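Local coordinates for sulfite dehydrogenase (Paracoccus pantotrophus, PDB 2XTS), which oxidises sulfane sulfur bound to a carrier protein, probably at a molybdenum-molybdopterin centre, with haem c likely serving in electron transfer, at residues V261-S266 / S292-I297; R296-D301 / R343-T348. One frame throughout, in Å; residues are numbered along the deposited sequence.

Contact 1 of 2, residues V261-S266 / S292-I297; sequences VMDAKS and SGNGRI
Met262 and Gly293 meet backbone to backbone, and here, on the buried side, the contact is tightest: Gly293 N donates to Met262 O over 2.7 Å. The donor lies close to the carbonyl direction (C=O...N 161°), although the bond is bent at the hydrogen. Having no side chain, Gly293 lets the carbonyl of Met262 come in against its alpha carbon, and the two CA atoms are 4.8 Å apart. Next to this bond, Ser292 packs against Ala264, with Ser292 CB 3.8 Å from Ala264 CA. The Ser292 hydroxyl also rests beside the methyl group, Ser292 OG to Ala264 CB being 3.8 Å. With OG anti to its own nitrogen (chi1 -180°), the hydroxyl can accept from the chain two residues later: Asn294 N to Ser292 OG is 3.0 Å. That is an ST turn, built into the type I turn from Ser292 to Gly295, through which the chain leaves strand 282-291 and enters 297-303 of the dimerisation domain. The partner segment, 261-264, leads into 265-270, an outermost strand of the same antiparallel sheet within this chain. The buried hydroxyl of Ser292 has a second partner in the carboxylate of Asp346, on strand 338-346. The Met262 side chain runs away from the turn and touches Glu219 and His369, two residues of the cobalt site, about 6 Å from the bound ion. Val261 and Asn294 form the partly exposed edge; in one of two conformers Val261 CG1 lies against the Gly293 carbonyl. The Asp263 carboxylate, side by side with the Asn294 amide (planes 26° apart), is instead buried, held by Arg151 (salt bridge) and Tyr156 (hydrogen bond) of the neighbouring cytochrome chain; that tyrosine also packs on Asn294.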
ATOM      1  N   VAL A 261      19.039  -0.989  17.535  1.00  7.39           N
ATOM      2  CA  VAL A 261      17.585  -0.973  17.702  0.50  7.91           C
ATOM      3  C   VAL A 261      17.038   0.443  17.840  1.00  7.20           C
ATOM      4  O   VAL A 261      17.673   1.342  18.406  1.00  7.88           O
ATOM      5  CB  VAL A 261      17.037  -1.890  18.847  0.50  8.68           C
ATOM      6  CG1 VAL A 261      15.582  -2.295  18.572  0.50  9.54           C
ATOM      7  CG2 VAL A 261      17.817  -3.150  18.990  0.50  9.83           C
ATOM      8  N   MET A 262      15.852   0.625  17.269  1.00  7.08           N
ATOM      9  CA  MET A 262      15.082   1.849  17.393  1.00  7.30           C
ATOM     10  C   MET A 262      14.095   1.675  18.559  1.00  7.68           C
ATOM     11  O   MET A 262      13.288   0.752  18.576  1.00  8.89           O
ATOM     12  CB  MET A 262      14.356   2.152  16.080  1.00  7.45           C
ATOM     13  CG  MET A 262      15.265   2.291  14.876  1.00  7.74           C
ATOM     14  SD  MET A 262      16.494   3.610  15.064  1.00  8.63           S
ATOM     15  CE  MET A 262      15.486   5.068  14.801  1.00  9.64           C
ATOM     16  N   ASP A 263      14.133   2.584  19.522  1.00  7.42           N
ATOM     17  CA  ASP A 263      13.311   2.451  20.721  1.00  7.17           C
ATOM     18  C   ASP A 263      11.874   2.973  20.522  1.00  7.24           C
ATOM     19  O   ASP A 263      11.572   3.702  19.566  1.00  8.26           O
ATOM     20  CB  ASP A 263      13.983   3.187  21.886  1.00  7.37           C
ATOM     21  CG  ASP A 263      15.305   2.563  22.312  1.00  8.73           C
ATOM     22  OD1 ASP A 263      15.465   1.329  22.225  1.00  9.37           O
ATOM     23  OD2 ASP A 263      16.177   3.332  22.758  1.00  8.45           O
ATOM     24  N   ALA A 264      10.996   2.619  21.459  1.00  7.33           N
ATOM     25  CA  ALA A 264       9.586   2.987  21.378  1.00  7.08           C
ATOM     26  C   ALA A 264       9.410   4.478  21.215  1.00  6.91           C
ATOM     27  O   ALA A 264      10.041   5.280  21.907  1.00  7.61           O
ATOM     28  CB  ALA A 264       8.822   2.493  22.606  1.00  7.99           C
ATOM     29  N   LYS A 265       8.500   4.841  20.314  1.00  6.90           N
ATOM     30  CA  LYS A 265       8.343   6.203  19.903  1.00  6.72           C
ATOM     31  C   LYS A 265       6.905   6.426  19.447  1.00  5.94           C
ATOM     32  O   LYS A 265       6.205   5.498  19.080  1.00  6.59           O
ATOM     33  CB  LYS A 265       9.318   6.462  18.749  1.00  7.13           C
ATOM     34  CG  LYS A 265       9.498   7.892  18.344  1.00  6.90           C
ATOM     35  CD  LYS A 265      10.721   8.024  17.455  1.00  7.54           C
ATOM     36  CE  LYS A 265      10.856   9.391  16.841  1.00  8.86           C
ATOM     37  NZ  LYS A 265      12.144   9.556  16.102  1.00  8.53           N
ATOM     38  N   SER A 266       6.487   7.674  19.426  1.00  6.17           N
ATOM     39  CA  SER A 266       5.171   8.043  18.928  1.00  6.99           C
ATOM     40  C   SER A 266       5.129   9.486  18.533  1.00  6.72           C
ATOM     41  O   SER A 266       5.934  10.300  18.979  1.00  7.31           O
ATOM     42  CB  SER A 266       4.075   7.812  19.964  1.00  7.31           C
ATOM     43  OG  SER A 266       4.151   8.730  21.035  1.00  8.20           O
ATOM     44  N   SER A 292       7.858   0.529  17.873  1.00  6.75           N
ATOM     45  CA  SER A 292       9.007   0.155  18.661  1.00  6.72           C
ATOM     46  C   SER A 292       9.809  -0.933  17.982  1.00  6.38           C
ATOM     47  O   SER A 292       9.237  -1.933  17.545  1.00  7.64           O
ATOM     48  CB  SER A 292       8.581  -0.379  20.013  1.00  8.03           C
ATOM     49  OG  SER A 292       9.726  -0.721  20.749  1.00  9.06           O
ATOM     50  N   GLY A 293      11.133  -0.782  17.973  1.00  6.89           N
ATOM     51  CA  GLY A 293      12.004  -1.825  17.510  1.00  7.45           C
ATOM     52  C   GLY A 293      12.157  -2.973  18.474  1.00  8.27           C
ATOM     53  O   GLY A 293      12.769  -3.964  18.142  1.00 10.12           O
ATOM     54  N   ASN A 294      11.652  -2.804  19.695  1.00  8.49           N
ATOM     55  CA  ASN A 294      11.750  -3.832  20.724  1.00  9.51           C
ATOM     56  C   ASN A 294      10.499  -4.703  20.859  1.00 10.10           C
ATOM     57  O   ASN A 294      10.424  -5.527  21.766  1.00 12.13           O
ATOM     58  CB  ASN A 294      12.122  -3.179  22.061  1.00  9.25           C
ATOM     59  CG  ASN A 294      13.568  -2.704  22.099  1.00 10.55           C
ATOM     60  OD1 ASN A 294      13.849  -1.525  22.374  1.00 13.34           O
ATOM     61  ND2 ASN A 294      14.470  -3.590  21.794  1.00 10.81           N
ATOM     62  N   GLY A 295       9.564  -4.575  19.921  1.00  9.52           N
ATOM     63  CA  GLY A 295       8.420  -5.463  19.854  1.00  9.95           C
ATOM     64  C   GLY A 295       7.131  -4.754  19.528  1.00  9.20           C
ATOM     65  O   GLY A 295       7.127  -3.792  18.742  1.00 10.15           O
ATOM     66  N   ARG A 296       6.027  -5.253  20.081  1.00  8.91           N
ATOM     67  CA  ARG A 296       4.731  -4.647  19.875  1.00  9.33           C
ATOM     68  C   ARG A 296       4.507  -3.471  20.803  1.00  9.06           C
ATOM     69  O   ARG A 296       4.929  -3.475  21.956  1.00  9.69           O
ATOM     70  CB  ARG A 296       3.633  -5.656  20.160  1.00 10.33           C
ATOM     71  CG  ARG A 296       3.643  -6.903  19.258  1.00 11.43           C
ATOM     72  CD  ARG A 296       2.641  -7.945  19.783  1.00 13.94           C
ATOM     73  NE  ARG A 296       2.682  -9.208  19.037  1.00 18.01           N
ATOM     74  CZ  ARG A 296       1.882  -9.521  18.017  1.00 19.64           C
ATOM     75  NH1 ARG A 296       0.966  -8.664  17.553  1.00 20.37           N
ATOM     76  NH2 ARG A 296       2.016 -10.708  17.434  1.00 23.03           N
ATOM     77  N   ILE A 297       3.797  -2.478  20.293  1.00  8.39           N
ATOM     78  CA  ILE A 297       3.213  -1.437  21.130  1.00  8.91           C
ATOM     79  C   ILE A 297       2.071  -2.058  21.925  1.00  9.21           C
ATOM     80  O   ILE A 297       1.253  -2.771  21.374  1.00 10.32           O
ATOM     81  CB  ILE A 297       2.692  -0.246  20.259  1.00  7.84           C
ATOM     82  CG1 ILE A 297       3.858   0.490  19.600  1.00  7.63           C
ATOM     83  CG2 ILE A 297       1.803   0.701  21.069  1.00  9.16           C
ATOM     84  CD1 ILE A 297       4.845   1.090  20.513  1.00  9.65           C
TER

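Contact 2 of 2, residues R296-D301 / R343-T348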
ATOM      1  N   ARG A 296       6.027  -5.253  20.081  1.00  8.91           N
ATOM      2  CA  ARG A 296       4.731  -4.647  19.875  1.00  9.33           C
ATOM      3  C   ARG A 296       4.507  -3.471  20.803  1.00  9.06           C
ATOM      4  O   ARG A 296       4.929  -3.475  21.956  1.00  9.69           O
ATOM      5  CB  ARG A 296       3.633  -5.656  20.160  1.00 10.33           C
ATOM      6  CG  ARG A 296       3.643  -6.903  19.258  1.00 11.43           C
ATOM      7  CD  ARG A 296       2.641  -7.945  19.783  1.00 13.94           C
ATOM      8  NE  ARG A 296       2.682  -9.208  19.037  1.00 18.01           N
ATOM      9  CZ  ARG A 296       1.882  -9.521  18.017  1.00 19.64           C
ATOM     10  NH1 ARG A 296       0.966  -8.664  17.553  1.00 20.37           N
ATOM     11  NH2 ARG A 296       2.016 -10.708  17.434  1.00 23.03           N
ATOM     12  N   ILE A 297       3.797  -2.478  20.293  1.00  8.39           N
ATOM     13  CA  ILE A 297       3.213  -1.437  21.130  1.00  8.91           C
ATOM     14  C   ILE A 297       2.071  -2.058  21.925  1.00  9.21           C
ATOM     15  O   ILE A 297       1.253  -2.771  21.374  1.00 10.32           O
ATOM     16  CB  ILE A 297       2.692  -0.246  20.259  1.00  7.84           C
ATOM     17  CG1 ILE A 297       3.858   0.490  19.600  1.00  7.63           C
ATOM     18  CG2 ILE A 297       1.803   0.701  21.069  1.00  9.16           C
ATOM     19  CD1 ILE A 297       4.845   1.090  20.513  1.00  9.65           C
ATOM     20  N   THR A 298       2.015  -1.777  23.216  1.00  9.54           N
ATOM     21  CA  THR A 298       0.930  -2.267  24.059  1.00 10.43           C
ATOM     22  C   THR A 298      -0.066  -1.188  24.397  1.00  9.95           C
ATOM     23  O   THR A 298      -1.224  -1.489  24.581  1.00 12.29           O
ATOM     24  CB  THR A 298       1.462  -2.900  25.333  1.00 10.88           C
ATOM     25  OG1 THR A 298       2.283  -1.973  26.034  1.00 13.47           O
ATOM     26  CG2 THR A 298       2.252  -4.145  25.012  1.00 13.62           C
ATOM     27  N   ARG A 299       0.371   0.065  24.486  1.00  9.70           N
ATOM     28  CA  ARG A 299      -0.531   1.186  24.631  1.00 10.29           C
ATOM     29  C   ARG A 299       0.109   2.500  24.269  1.00  8.46           C
ATOM     30  O   ARG A 299       1.336   2.602  24.175  1.00  8.66           O
ATOM     31  CB  ARG A 299      -1.177   1.244  26.012  1.00 12.37           C
ATOM     32  CG  ARG A 299      -0.412   1.954  27.055  1.00 13.32           C
ATOM     33  CD  ARG A 299      -1.214   2.026  28.368  1.00 13.83           C
ATOM     34  NE  ARG A 299      -0.565   2.942  29.288  1.00 13.36           N
ATOM     35  CZ  ARG A 299       0.425   2.591  30.099  1.00 16.17           C
ATOM     36  NH1 ARG A 299       0.896   1.353  30.095  1.00 17.18           N
ATOM     37  NH2 ARG A 299       0.967   3.492  30.899  1.00 18.80           N
ATOM     38  N   VAL A 300      -0.749   3.474  24.022  1.00  7.73           N
ATOM     39  CA  VAL A 300      -0.334   4.847  23.843  1.00  8.24           C
ATOM     40  C   VAL A 300      -1.166   5.733  24.747  1.00  8.20           C
ATOM     41  O   VAL A 300      -2.382   5.666  24.731  1.00  9.23           O
ATOM     42  CB  VAL A 300      -0.460   5.336  22.373  1.00  7.85           C
ATOM     43  CG1 VAL A 300       0.100   6.750  22.237  1.00  9.68           C
ATOM     44  CG2 VAL A 300       0.223   4.353  21.418  1.00  8.82           C
ATOM     45  N   ASP A 301      -0.487   6.548  25.548  1.00  7.83           N
ATOM     46  CA  ASP A 301      -1.154   7.553  26.388  1.00  8.31           C
ATOM     47  C   ASP A 301      -1.063   8.916  25.700  1.00  7.85           C
ATOM     48  O   ASP A 301      -0.049   9.218  25.064  1.00  8.64           O
ATOM     49  CB  ASP A 301      -0.530   7.609  27.773  1.00  9.04           C
ATOM     50  CG  ASP A 301      -0.656   6.302  28.533  1.00 10.41           C
ATOM     51  OD1 ASP A 301      -1.612   5.539  28.322  1.00 14.09           O
ATOM     52  OD2 ASP A 301       0.253   6.041  29.350  1.00 13.93           O
ATOM     53  N   ARG A 343       2.685   9.285  24.363  1.00  6.77           N
ATOM     54  CA  ARG A 343       3.721   8.484  25.030  1.00  7.47           C
ATOM     55  C   ARG A 343       3.450   7.003  24.782  1.00  7.61           C
ATOM     56  O   ARG A 343       2.449   6.466  25.279  1.00  7.98           O
ATOM     57  CB  ARG A 343       3.724   8.788  26.527  1.00  8.64           C
ATOM     58  CG  ARG A 343       4.730   8.053  27.362  1.00  9.42           C
ATOM     59  CD  ARG A 343       4.584   8.496  28.824  1.00 10.92           C
ATOM     60  NE  ARG A 343       3.330   8.037  29.427  1.00 10.46           N
ATOM     61  CZ  ARG A 343       2.889   8.391  30.633  1.00 10.39           C
ATOM     62  NH1 ARG A 343       3.567   9.264  31.368  1.00 12.30           N
ATOM     63  NH2 ARG A 343       1.744   7.899  31.095  1.00 12.26           N
ATOM     64  N   ALA A 344       4.333   6.359  24.012  1.00  7.63           N
ATOM     65  CA  ALA A 344       4.197   4.939  23.698  1.00  7.66           C
ATOM     66  C   ALA A 344       4.758   4.027  24.780  1.00  7.56           C
ATOM     67  O   ALA A 344       5.738   4.376  25.447  1.00  8.86           O
ATOM     68  CB  ALA A 344       4.905   4.637  22.409  1.00  9.06           C
ATOM     69  N   VAL A 345       4.156   2.850  24.928  1.00  7.83           N
ATOM     70  CA  VAL A 345       4.638   1.799  25.798  1.00  8.57           C
ATOM     71  C   VAL A 345       4.717   0.546  24.953  1.00  8.75           C
ATOM     72  O   VAL A 345       3.812   0.259  24.173  1.00  9.37           O
ATOM     73  CB  VAL A 345       3.696   1.560  26.988  1.00  9.60           C
ATOM     74  CG1 VAL A 345       4.285   0.474  27.929  1.00 11.41           C
ATOM     75  CG2 VAL A 345       3.423   2.886  27.716  1.00 11.60           C
ATOM     76  N   ASP A 346       5.828  -0.186  25.048  1.00  8.28           N
ATOM     77  CA  ASP A 346       5.947  -1.436  24.314  1.00  8.87           C
ATOM     78  C   ASP A 346       5.896  -2.652  25.239  1.00  9.31           C
ATOM     79  O   ASP A 346       5.868  -2.530  26.461  1.00  9.89           O
ATOM     80  CB  ASP A 346       7.145  -1.451  23.344  1.00  8.75           C
ATOM     81  CG  ASP A 346       8.488  -1.565  24.009  1.00  9.18           C
ATOM     82  OD1 ASP A 346       8.591  -2.188  25.094  1.00 10.26           O
ATOM     83  OD2 ASP A 346       9.457  -1.057  23.401  1.00  9.97           O
ATOM     84  N   GLU A 347       5.892  -3.834  24.637  1.00  9.79           N
ATOM     85  CA  GLU A 347       5.692  -5.075  25.387  1.00 10.77           C
ATOM     86  C   GLU A 347       6.803  -5.404  26.366  1.00 11.04           C
ATOM     87  O   GLU A 347       6.638  -6.282  27.210  1.00 12.56           O
ATOM     88  CB  GLU A 347       5.476  -6.251  24.441  1.00 11.53           C
ATOM     89  CG  GLU A 347       6.684  -6.590  23.606  1.00 13.09           C
ATOM     90  CD  GLU A 347       6.422  -7.803  22.745  1.00 16.07           C
ATOM     91  OE1 GLU A 347       6.231  -7.637  21.528  1.00 14.14           O
ATOM     92  OE2 GLU A 347       6.352  -8.932  23.297  1.00 21.42           O
ATOM     93  N   THR A 348       7.951  -4.745  26.240  1.00 10.49           N
ATOM     94  CA  THR A 348       9.023  -4.920  27.222  1.00 11.39           C
ATOM     95  C   THR A 348       8.786  -4.100  28.489  1.00 10.93           C
ATOM     96  O   THR A 348       9.511  -4.263  29.474  1.00 12.86           O
ATOM     97  CB  THR A 348      10.401  -4.521  26.658  1.00 11.04           C
ATOM     98  OG1 THR A 348      10.486  -3.091  26.543  1.00 12.59           O
ATOM     99  CG2 THR A 348      10.705  -5.223  25.305  1.00 12.56           C
TER
HETATM  100  O   HOH W   1       3.941  -3.373  28.478  1.00 25.19           O
HETATM  101  O   HOH W   2       2.410   5.847  28.136  1.00 18.65           O
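A classic beta bulge interrupts this antiparallel strand pair: Thr298 and Arg299 both face Val345, and Val345 O takes Thr298 N at 2.9 Å and Arg299 N only weakly. Beyond it the pairing is regular, with Val345 N to Arg299 O at 2.9 Å and Asp301 and Arg343 exchanging two backbone bonds. Before it, Glu347 reaches back, and its OE1 accepts from Arg296 N (2.8 Å) in an almost straight bond, through the anti lone pair. On the face bearing Arg299, Val345 and Asp301, Val345 CG2 sits over the centre of the Arg299 guanidinium, 3.8 Å from CZ. That guanidinium grips Asp301 side-on, NE to OD1 at 3.0 Å and NH2 to OD2 at 3.1 Å. Arg343, its chain bent at chi3 (69°), brings NH2 to the anti side of Asp301 OD2 (3.0 Å), with the oxygen in the guanidinium plane. Arg343 NH2 also bonds to Cys164 O of the cytochrome chain, and Thr312 holds Asp301 OD1. One carboxylate thus takes bonds from two arginines and a threonine, which would probably keep it ionised and offset the closeness of the two positive groups.

How the contacts relate
The two contacts follow one another along the chain: 292-297 closes contact 1, and contact 2 starts on its last two residues, Arg296 and Ile297. Their centres are 8 Å apart. Both belong to the dimerisation domain and reach the antiparallel strands of its immunoglobulin-like (E-set) fold, contact 1 at the run-in to the outermost strand 265-270, contact 2 between the neighbouring inner strands 297-303 and 338-346. Besides the serine-aspartate link, Gly295 packs on Glu347 and Asn294 on Thr348. The turn is thus in contact with both 261-264 and the end of strand 338-346, and both contacts contribute to the interface with the cytochrome chain seen in the assembly.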